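Local structure of glycosyl hydrolases family 2, sugar binding domain protein (Bacteroides uniformis str. 3978 T3 ii, 6D1P) at residues A500-T505 / P568-S573; A358-L363 / R507-E512; T107-E112 / I162-R167; T118-Y123 / D135-D140. The protein is a gut bacterial beta-glucuronidase of glycosyl hydrolase family 2 that probably cleaves O-glycosidic bonds to release terminal glucuronic acid. One frame throughout, in Å; residues are numbered along the deposited sequence.

How the contacts relate
Contacts 1 and 2 belong to the TIM barrel, contacts 3 and 4 to the sugar-binding beta-sandwich; the centres of contacts 2 and 4 lie about 34 Å apart. Contact 2 is buried inside the barrel and joins a salt bridge to apolar packing. Contact 1, on the helix 494-503 side of the barrel, is partly exposed, with one doubtful polar bond beside aliphatic contacts; strands 572-574 and 510-511 are neighbours, and T571 OG1 probably bonds to F508 O at 2.6 Å, linking contacts 1 and 2. Contacts 3 and 4, centres about 5 Å apart, share both sheets of the sandwich: strands 106-111 and 137-140 pair in one, 162-169 and 117-122 in the other. Neither has a polar bond across it.

Contact 1: residues A500-T505 / P568-S573; sequences AGINAT and PRLTGS
R569 NH2 and N503 OD1 make the only polar meeting between 500-505 and 568-573, and its geometry is doubtful: 2.3 Å is very short for a hydrogen bond, and the N-H...O angle of 123° is strongly bent. The amide oxygen lies at the edge of the guanidinium, near its plane, while the amide itself is turned 45° from that plane. R569 gets there by a chain bent at chi2 and chi3, which folds its end back over I502. The I502 CG2 methyl sits above one guanidinium face, toward the rim, 3.5 Å from R569 NH2. The other branch of I502 runs out to CD1, which lies 4.0 Å from L570 CA and 4.1 Å from L570 CD1, the two side chains crossing at about a right angle. In the TIM barrel this packs the last turn of helix 494-503 against the loop entering strand 572-574; L570 also touches Y494 and E498 of that helix, and R569 touches T499. Buried I502 is thus shared by both partners, CG2 packing on the guanidinium and CD1 on L570, while the amide-guanidinium pair lies at the more exposed side and is weak evidence of a strong bond.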
loop_
_atom_site.group_PDB
_atom_site.type_symbol
_atom_site.label_atom_id
_atom_site.label_comp_id
_atom_site.label_asym_id
_atom_site.label_seq_id
_atom_site.Cartn_x
_atom_site.Cartn_y
_atom_site.Cartn_z
ATOM N N ALA A 500 -47.589 -1.141 9.803
ATOM C CA ALA A 500 -47.260 -2.542 10.073
ATOM C C ALA A 500 -46.130 -2.655 11.085
ATOM O O ALA A 500 -46.181 -3.486 12.001
ATOM C CB ALA A 500 -46.883 -3.255 8.776
ATOM N N GLY A 501 -45.116 -1.800 10.956
ATOM C CA GLY A 501 -43.981 -1.887 11.857
ATOM C C GLY A 501 -44.323 -1.429 13.256
ATOM O O GLY A 501 -43.816 -1.979 14.238
ATOM N N ILE A 502 -45.175 -0.405 13.370
ATOM C CA ILE A 502 -45.582 0.063 14.688
ATOM C C ILE A 502 -46.439 -0.989 15.379
ATOM O O ILE A 502 -46.312 -1.212 16.587
ATOM C CB ILE A 502 -46.327 1.410 14.591
ATOM C CG1 ILE A 502 -45.350 2.558 14.347
ATOM C CG2 ILE A 502 -47.151 1.686 15.871
ATOM C CD1 ILE A 502 -46.027 3.898 14.112
ATOM N N ASN A 503 -47.322 -1.654 14.628
ATOM C CA ASN A 503 -48.168 -2.692 15.218
ATOM C C ASN A 503 -47.375 -3.920 15.670
ATOM O O ASN A 503 -47.864 -4.666 16.524
ATOM C CB ASN A 503 -49.272 -3.098 14.227
ATOM C CG ASN A 503 -50.324 -1.997 14.060
ATOM O OD1 ASN A 503 -50.481 -1.176 14.947
ATOM N ND2 ASN A 503 -50.999 -1.948 12.916
ATOM N N ALA A 504 -46.153 -4.127 15.160
ATOM C CA ALA A 504 -45.431 -5.389 15.329
ATOM C C ALA A 504 -44.419 -5.384 16.469
ATOM O O ALA A 504 -43.674 -6.357 16.624
ATOM C CB ALA A 504 -44.710 -5.770 14.029
ATOM N N THR A 505 -44.355 -4.325 17.263
ATOM C CA THR A 505 -43.323 -4.283 18.290
ATOM C C THR A 505 -43.791 -3.357 19.396
ATOM O O THR A 505 -44.554 -2.422 19.153
ATOM C CB THR A 505 -41.966 -3.816 17.713
ATOM O OG1 THR A 505 -40.939 -3.911 18.715
ATOM C CG2 THR A 505 -42.046 -2.372 17.219
ATOM N N PRO A 568 -49.970 10.125 14.339
ATOM C CA PRO A 568 -49.851 10.470 15.760
ATOM C C PRO A 568 -49.181 9.402 16.611
ATOM O O PRO A 568 -48.664 9.739 17.681
ATOM C CB PRO A 568 -51.314 10.686 16.191
ATOM C CG PRO A 568 -52.120 9.894 15.223
ATOM C CD PRO A 568 -51.368 9.960 13.915
ATOM N N ARG A 569 -49.182 8.129 16.213
ATOM C CA ARG A 569 -48.488 7.147 17.050
ATOM C C ARG A 569 -46.978 7.111 16.851
ATOM O O ARG A 569 -46.295 6.481 17.668
ATOM C CB ARG A 569 -48.991 5.732 16.793
ATOM C CG ARG A 569 -50.430 5.491 17.134
ATOM C CD ARG A 569 -50.999 4.661 16.017
ATOM N NE ARG A 569 -50.836 3.228 16.216
ATOM C CZ ARG A 569 -50.641 2.361 15.230
ATOM N NH1 ARG A 569 -50.536 2.789 13.977
ATOM N NH2 ARG A 569 -50.533 1.072 15.498
ATOM N N LEU A 570 -46.449 7.742 15.797
ATOM C CA LEU A 570 -45.045 7.575 15.408
ATOM C C LEU A 570 -44.129 8.304 16.382
ATOM O O LEU A 570 -44.195 9.524 16.507
ATOM C CB LEU A 570 -44.822 8.088 13.981
ATOM C CG LEU A 570 -43.419 7.970 13.341
ATOM C CD1 LEU A 570 -42.972 6.515 13.289
ATOM C CD2 LEU A 570 -43.408 8.577 11.945
ATOM N N THR A 571 -43.272 7.568 17.081
ATOM C CA THR A 571 -42.220 8.241 17.830
ATOM C C THR A 571 -41.400 9.150 16.911
ATOM O O THR A 571 -41.176 10.328 17.220
ATOM C CB THR A 571 -41.326 7.214 18.528
ATOM O OG1 THR A 571 -40.772 6.315 17.562
ATOM C CG2 THR A 571 -42.136 6.426 19.536
ATOM N N GLY A 572 -40.982 8.634 15.760
ATOM C CA GLY A 572 -40.199 9.419 14.828
ATOM C C GLY A 572 -39.336 8.534 13.947
ATOM O O GLY A 572 -39.484 7.309 13.919
ATOM N N SER A 573 -38.425 9.184 13.224
ATOM C CA SER A 573 -37.519 8.430 12.374
ATOM C C SER A 573 -36.180 9.146 12.263
ATOM O O SER A 573 -36.034 10.310 12.653
ATOM C CB SER A 573 -38.103 8.225 10.988
ATOM O OG SER A 573 -38.123 9.465 10.315
#

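Contact 2: residues A358-L363 / R507-E512; sequences ANFIRL and RFLHAE
R362 and E512 cross obliquely, yet their flat ends are nearly coplanar, guanidinium and carboxylate planes only 25° apart. R362 NH1 meets E512 OE2 at 3.0 Å in a nearly straight salt bridge (N-H...O 173°), with the oxygen in the guanidinium plane and receiving the proton through its anti lone pair, on the side away from OE1. The arginine reaches this far because its chain is extended from CG to NE, with CG anti to the backbone N. NH1 also lies 3.4 Å from E512 CG and 4.1 Å from A511 CB, the methyl approaching obliquely. Toward the N-terminal ends of the two segments the contact turns apolar: F360 and L509 come from opposite directions, and L509 CD2 arrives at the ring edge, 4.2 Å from F360 CE2. Strands 360-362 and 510-511 belong to the TIM barrel wall but are not neighbours in it; strands 321-329 and 572-574 stand between them, which makes these side chains part of the packed interior, where L574 touches F360, R362 and A511. The guanidinium is further held by a salt bridge from NE to E386 OE1 and a hydrogen bond between NH1 and H329 NE2. A methionine in place of R362 would probably leave E386 and E512 without their shared cationic partner and their carboxylates freer to turn. E512 OE1, the other oxygen, hydrogen-bonds a bound glycerol, probably from the crystallisation liquor, which may mark a pocket at this end of the barrel.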
loop_
_atom_site.group_PDB
_atom_site.type_symbol
_atom_site.label_atom_id
_atom_site.label_comp_id
_atom_site.label_asym_id
_atom_site.label_seq_id
_atom_site.Cartn_x
_atom_site.Cartn_y
_atom_site.Cartn_z
ATOM N N ALA A 358 -33.454 19.210 11.878
ATOM C CA ALA A 358 -33.418 17.969 12.633
ATOM C C ALA A 358 -33.385 18.262 14.119
ATOM O O ALA A 358 -32.890 19.297 14.558
ATOM C CB ALA A 358 -32.184 17.133 12.259
ATOM N N ASN A 359 -33.910 17.326 14.904
ATOM C CA ASN A 359 -33.784 17.409 16.352
ATOM C C ASN A 359 -33.211 16.128 16.941
ATOM O O ASN A 359 -33.150 15.999 18.165
ATOM C CB ASN A 359 -35.136 17.757 17.014
ATOM C CG ASN A 359 -36.245 16.727 16.728
ATOM O OD1 ASN A 359 -35.998 15.606 16.275
ATOM N ND2 ASN A 359 -37.485 17.116 17.021
ATOM N N PHE A 360 -32.736 15.212 16.100
ATOM C CA PHE A 360 -32.436 13.859 16.524
ATOM C C PHE A 360 -31.372 13.291 15.596
ATOM O O PHE A 360 -31.407 13.529 14.387
ATOM C CB PHE A 360 -33.724 13.018 16.485
ATOM C CG PHE A 360 -33.587 11.639 17.077
ATOM C CD1 PHE A 360 -32.821 11.423 18.208
ATOM C CD2 PHE A 360 -34.264 10.568 16.517
ATOM C CE1 PHE A 360 -32.712 10.151 18.767
ATOM C CE2 PHE A 360 -34.163 9.298 17.067
ATOM C CZ PHE A 360 -33.380 9.087 18.190
ATOM N N ILE A 361 -30.426 12.543 16.152
ATOM C CA ILE A 361 -29.392 11.956 15.315
ATOM C C ILE A 361 -28.938 10.634 15.924
ATOM O O ILE A 361 -28.778 10.511 17.145
ATOM C CB ILE A 361 -28.218 12.940 15.122
ATOM C CG1 ILE A 361 -27.193 12.369 14.127
ATOM C CG2 ILE A 361 -27.588 13.312 16.473
ATOM C CD1 ILE A 361 -26.150 13.402 13.683
ATOM N N ARG A 362 -28.759 9.642 15.055
ATOM C CA ARG A 362 -28.080 8.397 15.383
ATOM C C ARG A 362 -26.657 8.471 14.837
ATOM O O ARG A 362 -26.460 8.717 13.646
ATOM C CB ARG A 362 -28.835 7.198 14.800
ATOM C CG ARG A 362 -28.183 5.825 15.009
ATOM C CD ARG A 362 -29.175 4.732 14.603
ATOM N NE ARG A 362 -28.599 3.389 14.450
ATOM C CZ ARG A 362 -28.612 2.694 13.315
ATOM N NH1 ARG A 362 -29.130 3.217 12.200
ATOM N NH2 ARG A 362 -28.102 1.475 13.291
ATOM N N LEU A 363 -25.675 8.251 15.709
ATOM C CA LEU A 363 -24.272 8.561 15.418
ATOM C C LEU A 363 -23.565 7.386 14.731
ATOM O O LEU A 363 -22.573 6.847 15.224
ATOM C CB LEU A 363 -23.554 8.954 16.705
ATOM C CG LEU A 363 -24.122 10.180 17.437
ATOM C CD1 LEU A 363 -23.344 10.456 18.714
ATOM C CD2 LEU A 363 -24.114 11.407 16.527
ATOM N N ARG A 507 -42.290 -1.003 21.354
ATOM C CA ARG A 507 -41.893 0.392 21.195
ATOM C C ARG A 507 -41.111 0.508 19.902
ATOM O O ARG A 507 -40.053 -0.124 19.753
ATOM C CB ARG A 507 -41.059 0.873 22.382
ATOM C CG ARG A 507 -41.860 1.021 23.634
ATOM C CD ARG A 507 -40.969 1.222 24.825
ATOM N NE ARG A 507 -41.748 1.602 26.002
ATOM C CZ ARG A 507 -42.359 0.739 26.816
ATOM N NH1 ARG A 507 -42.291 -0.570 26.588
ATOM N NH2 ARG A 507 -43.044 1.190 27.866
ATOM N N PHE A 508 -41.633 1.306 18.974
ATOM C CA PHE A 508 -41.163 1.358 17.601
ATOM C C PHE A 508 -40.444 2.673 17.337
ATOM O O PHE A 508 -40.850 3.729 17.835
ATOM C CB PHE A 508 -42.333 1.197 16.637
ATOM C CG PHE A 508 -41.985 1.415 15.183
ATOM C CD1 PHE A 508 -42.006 2.686 14.632
ATOM C CD2 PHE A 508 -41.696 0.338 14.357
ATOM C CE1 PHE A 508 -41.721 2.888 13.293
ATOM C CE2 PHE A 508 -41.417 0.527 13.019
ATOM C CZ PHE A 508 -41.424 1.812 12.483
ATOM N N LEU A 509 -39.392 2.605 16.527
ATOM C CA LEU A 509 -38.666 3.789 16.100
ATOM C C LEU A 509 -38.089 3.468 14.737
ATOM O O LEU A 509 -37.433 2.433 14.585
ATOM C CB LEU A 509 -37.569 4.132 17.110
ATOM C CG LEU A 509 -36.708 5.366 16.866
ATOM C CD1 LEU A 509 -37.580 6.585 16.560
ATOM C CD2 LEU A 509 -35.832 5.619 18.087
ATOM N N HIS A 510 -38.359 4.301 13.739
ATOM C CA HIS A 510 -37.913 3.972 12.390
ATOM C C HIS A 510 -36.501 4.521 12.174
ATOM O O HIS A 510 -36.314 5.701 11.883
ATOM C CB HIS A 510 -38.887 4.483 11.340
ATOM C CG HIS A 510 -38.510 4.089 9.949
ATOM N ND1 HIS A 510 -39.388 4.156 8.890
ATOM C CD2 HIS A 510 -37.339 3.631 9.438
ATOM C CE1 HIS A 510 -38.778 3.757 7.788
ATOM N NE2 HIS A 510 -37.532 3.440 8.091
ATOM N N ALA A 511 -35.503 3.656 12.301
ATOM C CA ALA A 511 -34.114 4.013 12.021
ATOM C C ALA A 511 -33.760 3.546 10.616
ATOM O O ALA A 511 -33.844 2.345 10.323
ATOM C CB ALA A 511 -33.161 3.395 13.043
ATOM N N GLU A 512 -33.403 4.509 9.757
ATOM C CA GLU A 512 -32.865 4.359 8.405
ATOM C C GLU A 512 -33.988 4.308 7.381
ATOM O O GLU A 512 -34.850 3.429 7.439
ATOM C CB GLU A 512 -31.951 3.123 8.261
ATOM C CG GLU A 512 -30.736 3.153 9.163
ATOM C CD GLU A 512 -29.661 2.112 8.777
ATOM O OE1 GLU A 512 -29.604 1.706 7.596
ATOM O OE2 GLU A 512 -28.894 1.685 9.674
#

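Contact 3: residues T107-E112 / I162-R167; sequences TCLEFE and IPIAIR
L109 and I164 meet because their first torsions aim different branches at each other: L109 has CG anti to its carbonyl carbon (chi1 -64°) and an extended chi2, sending CD1 outward, whereas I164 at chi1 -63° holds CG2 anti to its own backbone N and offers that branch. The two methyls approach tip to tip, L109 CD1 lying 4.0 Å from I164 CG2. This is packing between the two sheets of the beta-sandwich that forms the family 2 sugar-binding domain: strand 106-111 belongs to the four-stranded antiparallel sheet and strand 162-169 to the six-stranded one. The CA atoms of L109 and I164 are 10.0 Å apart, a sheet-to-sheet spacing filled by side chains from both sides and crossed by no hydrogen bond. Two residues along each strand the pairing repeats with a ring in place of the leucine. I166 carries its long branch extended (chi2 168°) and sends CD1 to the edge of the F111 ring, near the ring plane. All four side chains are buried. V120 and V122 of strand 117-122, the neighbour of 162-169, continue the layer by touching F111 and I164 respectively, while L96 packs on I164 from strand 89-96. At the ring edge the I166 CD1 methyl sits almost evenly between two carbons, 3.8 Å from F111 CE2 and 4.0 Å from F111 CZ.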
loop_
_atom_site.group_PDB
_atom_site.type_symbol
_atom_site.label_atom_id
_atom_site.label_comp_id
_atom_site.label_asym_id
_atom_site.label_seq_id
_atom_site.Cartn_x
_atom_site.Cartn_y
_atom_site.Cartn_z
ATOM N N THR A 107 1.221 11.581 34.473
ATOM C CA THR A 107 1.192 12.052 33.095
ATOM C C THR A 107 0.598 10.964 32.217
ATOM O O THR A 107 1.084 9.829 32.214
ATOM C CB THR A 107 2.592 12.426 32.575
ATOM O OG1 THR A 107 3.199 13.394 33.436
ATOM C CG2 THR A 107 2.487 13.029 31.182
ATOM N N CYS A 108 -0.435 11.324 31.461
ATOM C CA CYS A 108 -1.129 10.393 30.585
ATOM C C CYS A 108 -1.241 10.948 29.178
ATOM O O CYS A 108 -1.491 12.145 28.978
ATOM C CB CYS A 108 -2.532 10.086 31.101
ATOM S SG CYS A 108 -2.513 9.077 32.569
ATOM N N LEU A 109 -1.065 10.066 28.204
ATOM C CA LEU A 109 -1.551 10.325 26.862
ATOM C C LEU A 109 -3.001 9.874 26.810
ATOM O O LEU A 109 -3.321 8.740 27.185
ATOM C CB LEU A 109 -0.715 9.589 25.826
ATOM C CG LEU A 109 0.733 10.067 25.778
ATOM C CD1 LEU A 109 1.528 9.219 24.805
ATOM C CD2 LEU A 109 0.775 11.527 25.366
ATOM N N GLU A 110 -3.873 10.775 26.401
ATOM C CA GLU A 110 -5.294 10.509 26.292
ATOM C C GLU A 110 -5.647 10.372 24.820
ATOM O O GLU A 110 -5.228 11.201 24.001
ATOM C CB GLU A 110 -6.107 11.643 26.917
ATOM C CG GLU A 110 -6.820 11.282 28.184
ATOM C CD GLU A 110 -7.880 12.306 28.533
ATOM O OE1 GLU A 110 -8.085 13.238 27.721
ATOM O OE2 GLU A 110 -8.513 12.169 29.594
ATOM N N PHE A 111 -6.429 9.345 24.494
ATOM C CA PHE A 111 -6.836 9.062 23.121
ATOM C C PHE A 111 -8.345 9.210 23.031
ATOM O O PHE A 111 -9.083 8.408 23.615
ATOM C CB PHE A 111 -6.404 7.660 22.695
ATOM C CG PHE A 111 -4.925 7.457 22.719
ATOM C CD1 PHE A 111 -4.298 7.053 23.872
ATOM C CD2 PHE A 111 -4.165 7.670 21.585
ATOM C CE1 PHE A 111 -2.935 6.869 23.900
ATOM C CE2 PHE A 111 -2.798 7.488 21.603
ATOM C CZ PHE A 111 -2.180 7.092 22.758
ATOM N N GLU A 112 -8.806 10.230 22.309
ATOM C CA GLU A 112 -10.237 10.369 22.098
ATOM C C GLU A 112 -10.745 9.376 21.067
ATOM O O GLU A 112 -11.960 9.164 20.973
ATOM C CB GLU A 112 -10.582 11.804 21.685
ATOM C CG GLU A 112 -10.130 12.822 22.717
ATOM C CD GLU A 112 -10.574 14.247 22.411
ATOM O OE1 GLU A 112 -11.242 14.472 21.383
ATOM O OE2 GLU A 112 -10.246 15.148 23.209
ATOM N N ILE A 162 11.215 13.579 25.366
ATOM C CA ILE A 162 10.808 12.186 25.524
ATOM C C ILE A 162 10.367 11.645 24.171
ATOM O O ILE A 162 9.502 12.244 23.530
ATOM C CB ILE A 162 9.683 12.016 26.558
ATOM C CG1 ILE A 162 10.047 12.736 27.859
ATOM C CG2 ILE A 162 9.445 10.545 26.848
ATOM C CD1 ILE A 162 11.344 12.268 28.469
ATOM N N PRO A 163 10.905 10.512 23.713
ATOM C CA PRO A 163 10.442 9.935 22.446
ATOM C C PRO A 163 9.211 9.050 22.606
ATOM O O PRO A 163 9.173 8.129 23.435
ATOM C CB PRO A 163 11.661 9.130 21.959
ATOM C CG PRO A 163 12.625 9.052 23.147
ATOM C CD PRO A 163 11.936 9.674 24.340
ATOM N N ILE A 164 8.197 9.341 21.798
ATOM C CA ILE A 164 6.911 8.657 21.818
ATOM C C ILE A 164 6.716 7.971 20.470
ATOM O O ILE A 164 6.978 8.566 19.421
ATOM C CB ILE A 164 5.769 9.651 22.098
ATOM C CG1 ILE A 164 5.942 10.255 23.485
ATOM C CG2 ILE A 164 4.385 8.985 21.987
ATOM C CD1 ILE A 164 5.977 9.216 24.579
ATOM N N ALA A 165 6.261 6.728 20.492
ATOM C CA ALA A 165 5.839 6.072 19.268
ATOM C C ALA A 165 4.526 5.359 19.521
ATOM O O ALA A 165 4.291 4.830 20.614
ATOM C CB ALA A 165 6.888 5.081 18.738
ATOM N N ILE A 166 3.666 5.361 18.506
ATOM C CA ILE A 166 2.348 4.753 18.595
ATOM C C ILE A 166 2.114 3.937 17.339
ATOM O O ILE A 166 2.199 4.471 16.227
ATOM C CB ILE A 166 1.244 5.799 18.757
ATOM C CG1 ILE A 166 1.543 6.663 19.973
ATOM C CG2 ILE A 166 -0.092 5.092 18.915
ATOM C CD1 ILE A 166 0.695 7.876 20.061
ATOM N N ARG A 167 1.808 2.653 17.520
ATOM C CA ARG A 167 1.491 1.750 16.421
ATOM C C ARG A 167 -0.025 1.609 16.347
ATOM O O ARG A 167 -0.658 1.228 17.336
ATOM C CB ARG A 167 2.157 0.391 16.632
ATOM C CG ARG A 167 1.937 -0.643 15.522
ATOM C CD ARG A 167 2.545 -2.007 15.923
ATOM N NE ARG A 167 2.537 -3.015 14.857
ATOM C CZ ARG A 167 1.501 -3.798 14.570
ATOM N NH1 ARG A 167 0.358 -3.683 15.247
ATOM N NH2 ARG A 167 1.590 -4.691 13.600
#

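Contact 4: residues T118-Y123 / D135-D140; sequences TEVYVY and DEWKAD
W137 spans the gap to T118 and V120, joining the two sheets of the sugar-binding beta-sandwich. Strands 118-122 and 137-140 run 9.0 Å apart at closest approach and cross at -24°, an aligned face-to-face packing. The CB of W137 points toward the facing strand, and chi1 of 55° puts CG in the crowded position between the backbone N and the carbonyl carbon. Beyond CG, the pyrrole side turns back to its own chain, where D135 O lies in the ring plane, 3.4 Å from W137 CD1. The benzo side does the reaching. W137 CZ2 comes 3.6 Å from T118 CB, and W137 CH2, the far corner, is 3.5 Å from T118 CG2. V120 CG2 takes the next part of the same edge, 3.8 Å from W137 CH2 and 3.9 Å from W137 CZ3. Both aliphatic groups thus meet the ring near its plane, and the indole also stacks with the rings of H130 and F111. An alanine replacing W137 would probably open a gap between the sheets, leaving T118 and V120 without the edge they pack on and the F111 ring without its stacking partner. Beside the tryptophan, D135 OD2 hydrogen-bonds N409 ND2, linking this end of the segment to the TIM barrel. Further along the strands V120 has CG1 anti to its backbone N, and this second methyl lies 4.2 Å from A139 CB.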
loop_
_atom_site.group_PDB
_atom_site.type_symbol
_atom_site.label_atom_id
_atom_site.label_comp_id
_atom_site.label_asym_id
_atom_site.label_seq_id
_atom_site.Cartn_x
_atom_site.Cartn_y
_atom_site.Cartn_z
ATOM N N THR A 118 -4.264 -0.360 18.876
ATOM C CA THR A 118 -3.269 0.681 19.112
ATOM C C THR A 118 -2.302 0.238 20.202
ATOM O O THR A 118 -2.704 -0.398 21.178
ATOM C CB THR A 118 -3.936 2.018 19.497
ATOM O OG1 THR A 118 -4.870 2.417 18.482
ATOM C CG2 THR A 118 -2.907 3.109 19.670
ATOM N N GLU A 119 -1.016 0.558 20.018
ATOM C CA GLU A 119 0.026 0.272 20.998
ATOM C C GLU A 119 0.871 1.520 21.224
ATOM O O GLU A 119 1.256 2.199 20.268
ATOM C CB GLU A 119 0.922 -0.884 20.551
ATOM C CG GLU A 119 0.215 -2.202 20.326
ATOM C CD GLU A 119 1.149 -3.295 19.785
ATOM O OE1 GLU A 119 2.356 -3.026 19.598
ATOM O OE2 GLU A 119 0.677 -4.433 19.552
ATOM N N VAL A 120 1.172 1.806 22.490
ATOM C CA VAL A 120 1.819 3.046 22.902
ATOM C C VAL A 120 3.188 2.737 23.502
ATOM O O VAL A 120 3.302 1.894 24.400
ATOM C CB VAL A 120 0.954 3.811 23.915
ATOM C CG1 VAL A 120 1.522 5.189 24.137
ATOM C CG2 VAL A 120 -0.463 3.879 23.426
ATOM N N TYR A 121 4.217 3.450 23.040
ATOM C CA TYR A 121 5.582 3.226 23.494
ATOM C C TYR A 121 6.207 4.529 23.958
ATOM O O TYR A 121 6.099 5.549 23.276
ATOM C CB TYR A 121 6.444 2.633 22.383
ATOM C CG TYR A 121 6.019 1.271 21.900
ATOM C CD1 TYR A 121 4.951 1.119 21.013
ATOM C CD2 TYR A 121 6.714 0.134 22.295
ATOM C CE1 TYR A 121 4.581 -0.143 20.556
ATOM C CE2 TYR A 121 6.347 -1.124 21.850
ATOM C CZ TYR A 121 5.287 -1.265 20.985
ATOM O OH TYR A 121 4.944 -2.530 20.549
ATOM N N VAL A 122 6.842 4.493 25.126
ATOM C CA VAL A 122 7.837 5.478 25.538
ATOM C C VAL A 122 9.206 4.869 25.252
ATOM O O VAL A 122 9.548 3.810 25.800
ATOM C CB VAL A 122 7.700 5.829 27.028
ATOM C CG1 VAL A 122 8.929 6.619 27.506
ATOM C CG2 VAL A 122 6.405 6.588 27.311
ATOM N N TYR A 123 9.990 5.525 24.402
ATOM C CA TYR A 123 11.231 4.932 23.912
ATOM C C TYR A 123 10.991 3.470 23.520
ATOM O O TYR A 123 10.140 3.202 22.668
ATOM C CB TYR A 123 12.340 5.074 24.959
ATOM C CG TYR A 123 13.722 4.764 24.433
ATOM C CD1 TYR A 123 14.575 3.923 25.135
ATOM C CD2 TYR A 123 14.166 5.292 23.221
ATOM C CE1 TYR A 123 15.844 3.616 24.654
ATOM C CE2 TYR A 123 15.431 4.999 22.735
ATOM C CZ TYR A 123 16.271 4.153 23.460
ATOM O OH TYR A 123 17.531 3.846 22.991
ATOM N N ASP A 135 -13.943 4.181 21.194
ATOM C CA ASP A 135 -14.077 4.613 22.575
ATOM C C ASP A 135 -12.789 5.298 23.033
ATOM O O ASP A 135 -11.735 5.182 22.398
ATOM C CB ASP A 135 -14.406 3.421 23.484
ATOM C CG ASP A 135 -13.423 2.257 23.317
ATOM O OD1 ASP A 135 -12.758 2.168 22.258
ATOM O OD2 ASP A 135 -13.321 1.428 24.249
ATOM N N GLU A 136 -12.886 6.017 24.146
ATOM C CA GLU A 136 -11.751 6.748 24.686
ATOM C C GLU A 136 -11.000 5.886 25.678
ATOM O O GLU A 136 -11.584 5.043 26.366
ATOM C CB GLU A 136 -12.192 8.028 25.387
ATOM C CG GLU A 136 -13.101 8.887 24.566
ATOM C CD GLU A 136 -13.411 10.194 25.249
ATOM O OE1 GLU A 136 -13.492 10.207 26.494
ATOM O OE2 GLU A 136 -13.556 11.204 24.541
ATOM N N TRP A 137 -9.698 6.132 25.770
ATOM C CA TRP A 137 -8.822 5.352 26.633
ATOM C C TRP A 137 -7.567 6.181 26.847
ATOM O O TRP A 137 -7.345 7.181 26.163
ATOM C CB TRP A 137 -8.525 3.979 26.012
ATOM C CG TRP A 137 -7.962 4.090 24.603
ATOM C CD1 TRP A 137 -8.650 4.375 23.457
ATOM C CD2 TRP A 137 -6.597 3.905 24.213
ATOM N NE1 TRP A 137 -7.797 4.391 22.382
ATOM C CE2 TRP A 137 -6.528 4.110 22.818
ATOM C CE3 TRP A 137 -5.426 3.601 24.908
ATOM C CZ2 TRP A 137 -5.333 4.026 22.108
ATOM C CZ3 TRP A 137 -4.229 3.514 24.193
ATOM C CH2 TRP A 137 -4.197 3.736 22.810
ATOM N N LYS A 138 -6.743 5.762 27.803
ATOM C CA LYS A 138 -5.528 6.503 28.107
ATOM C C LYS A 138 -4.372 5.544 28.373
ATOM O O LYS A 138 -4.557 4.345 28.587
ATOM C CB LYS A 138 -5.731 7.448 29.297
ATOM C CG LYS A 138 -6.003 6.751 30.626
ATOM C CD LYS A 138 -6.167 7.780 31.740
ATOM C CE LYS A 138 -6.668 7.139 33.007
ATOM N NZ LYS A 138 -5.799 5.982 33.373
ATOM N N ALA A 139 -3.164 6.100 28.358
ATOM C CA ALA A 139 -1.939 5.378 28.682
ATOM C C ALA A 139 -1.162 6.201 29.697
ATOM O O ALA A 139 -0.826 7.362 29.430
ATOM C CB ALA A 139 -1.090 5.124 27.430
ATOM N N ASP A 140 -0.880 5.606 30.851
ATOM C CA ASP A 140 -0.180 6.293 31.928
ATOM C C ASP A 140 1.319 6.122 31.705
ATOM O O ASP A 140 1.868 5.039 31.926
ATOM C CB ASP A 140 -0.619 5.741 33.286
ATOM C CG ASP A 140 -0.237 6.657 34.445
ATOM O OD1 ASP A 140 0.946 7.048 34.524
ATOM O OD2 ASP A 140 -1.127 6.989 35.274
#